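Local coordinates for protein short chain alcohol dehydrogenase-related dehydrogenase (Sinorhizobium meliloti, PDB 3TPC) that probably acts as an oxidoreductase of the short-chain dehydrogenase/reductase family, with no particular substrate assigned, at residues T63-A66 with D67-A71. Sequence-based numbering, arbitrary orientation.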
loop_
_atom_site.group_PDB
_atom_site.type_symbol
_atom_site.label_atom_id
_atom_site.label_comp_id
_atom_site.label_asym_id
_atom_site.label_seq_id
_atom_site.Cartn_x
_atom_site.Cartn_y
_atom_site.Cartn_z
ATOM N N THR D 63 23.510 -1.528 -17.330
ATOM C CA THR D 63 24.223 -1.470 -16.044
ATOM C C THR D 63 25.593 -0.748 -16.035
ATOM O O THR D 63 26.033 -0.188 -14.990
ATOM C CB THR D 63 24.375 -2.911 -15.539
ATOM O OG1 THR D 63 23.414 -3.124 -14.488
ATOM C CG2 THR D 63 25.774 -3.232 -15.064
ATOM N N ASN D 64 26.260 -0.774 -17.185
ATOM C CA ASN D 64 27.545 -0.120 -17.395
ATOM C C ASN D 64 27.379 1.388 -17.617
ATOM O O ASN D 64 26.606 1.809 -18.473
ATOM C CB ASN D 64 28.205 -0.770 -18.616
ATOM C CG ASN D 64 29.643 -0.371 -18.776
ATOM O OD1 ASN D 64 29.943 0.744 -19.202
ATOM N ND2 ASN D 64 30.547 -1.293 -18.460
ATOM N N GLU D 65 28.085 2.207 -16.844
ATOM C CA GLU D 65 28.012 3.667 -17.034
ATOM C C GLU D 65 28.434 4.114 -18.456
ATOM O O GLU D 65 27.796 4.996 -19.054
ATOM C CB GLU D 65 28.829 4.419 -15.968
ATOM C CG GLU D 65 28.862 5.959 -16.143
ATOM C CD GLU D 65 29.494 6.714 -14.953
ATOM O OE1 GLU D 65 30.744 6.721 -14.816
ATOM O OE2 GLU D 65 28.744 7.329 -14.162
ATOM N N ALA D 66 29.483 3.511 -19.004
ATOM C CA ALA D 66 29.973 3.960 -20.331
ATOM C C ALA D 66 29.082 3.557 -21.485
ATOM O O ALA D 66 28.974 4.280 -22.460
ATOM C CB ALA D 66 31.435 3.545 -20.590
ATOM N N ASP D 67 28.459 2.395 -21.380
ATOM C CA ASP D 67 27.486 1.986 -22.381
ATOM C C ASP D 67 26.259 2.884 -22.397
ATOM O O ASP D 67 25.687 3.156 -23.451
ATOM C CB ASP D 67 27.022 0.566 -22.118
ATOM C CG ASP D 67 28.039 -0.453 -22.521
ATOM O OD1 ASP D 67 29.256 -0.183 -22.417
ATOM O OD2 ASP D 67 27.614 -1.524 -22.960
ATOM N N ALA D 68 25.872 3.330 -21.214
ATOM C CA ALA D 68 24.711 4.120 -21.026
ATOM C C ALA D 68 25.016 5.559 -21.457
ATOM O O ALA D 68 24.168 6.224 -22.061
ATOM C CB ALA D 68 24.307 4.060 -19.546
ATOM N N THR D 69 26.213 6.048 -21.138
ATOM C CA THR D 69 26.599 7.362 -21.637
ATOM C C THR D 69 26.725 7.367 -23.170
ATOM O O THR D 69 26.252 8.303 -23.817
ATOM C CB THR D 69 27.878 7.888 -21.015
ATOM O OG1 THR D 69 27.765 7.869 -19.590
ATOM C CG2 THR D 69 28.109 9.336 -21.470
ATOM N N ALA D 70 27.329 6.322 -23.737
ATOM C CA ALA D 70 27.434 6.163 -25.218
ATOM C C ALA D 70 26.083 6.092 -25.962
ATOM O O ALA D 70 25.972 6.529 -27.101
ATOM C CB ALA D 70 28.301 4.936 -25.583
ATOM N N ALA D 71 25.060 5.550 -25.311
ATOM C CA ALA D 71 23.742 5.465 -25.903
ATOM C C ALA D 71 23.015 6.813 -25.905
ATOM O O ALA D 71 22.293 7.133 -26.852
ATOM C CB ALA D 71 22.916 4.415 -25.158
#
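N64 caps the N-terminus of helix 65-79: its OD1 accepts from D67 N at 3.1 Å and, more weakly, from A66 N. Asparagine suits this N-cap because a short side chain with a carbonyl oxygen can stand in for the backbone carbonyls that a preceding turn would have offered; with CG anti to the backbone N (chi1 -169°), the side chain turns OD1 toward the backbone N-H groups of the first turn. The D67 N-H approaches tilted 28° from the amide plane. N64 also starts the helical ladder, its O accepting from A68 N at 3.2 Å. At the next residue, E65 O is gripped twice, by T69 N at 2.8 Å and by T69 OG1, which arrive from opposite faces of its carbonyl plane. Threonine can do this because OG1 lies beside its own backbone N (chi1 -54°), within reach of the preceding turn. E65 runs alongside T69, and its extended chain carries OE2 to a salt bridge with R125, while L106 of a second subunit packs against it. D67 OD2 accepts from D61 N, tying the helix to the loop after strand 56-59 of the Rossmann fold. Buried A68, with its small methyl, packs on N122, M123 and L126 of helix 106-132, and its CB rests 3.4 Å from N64 O.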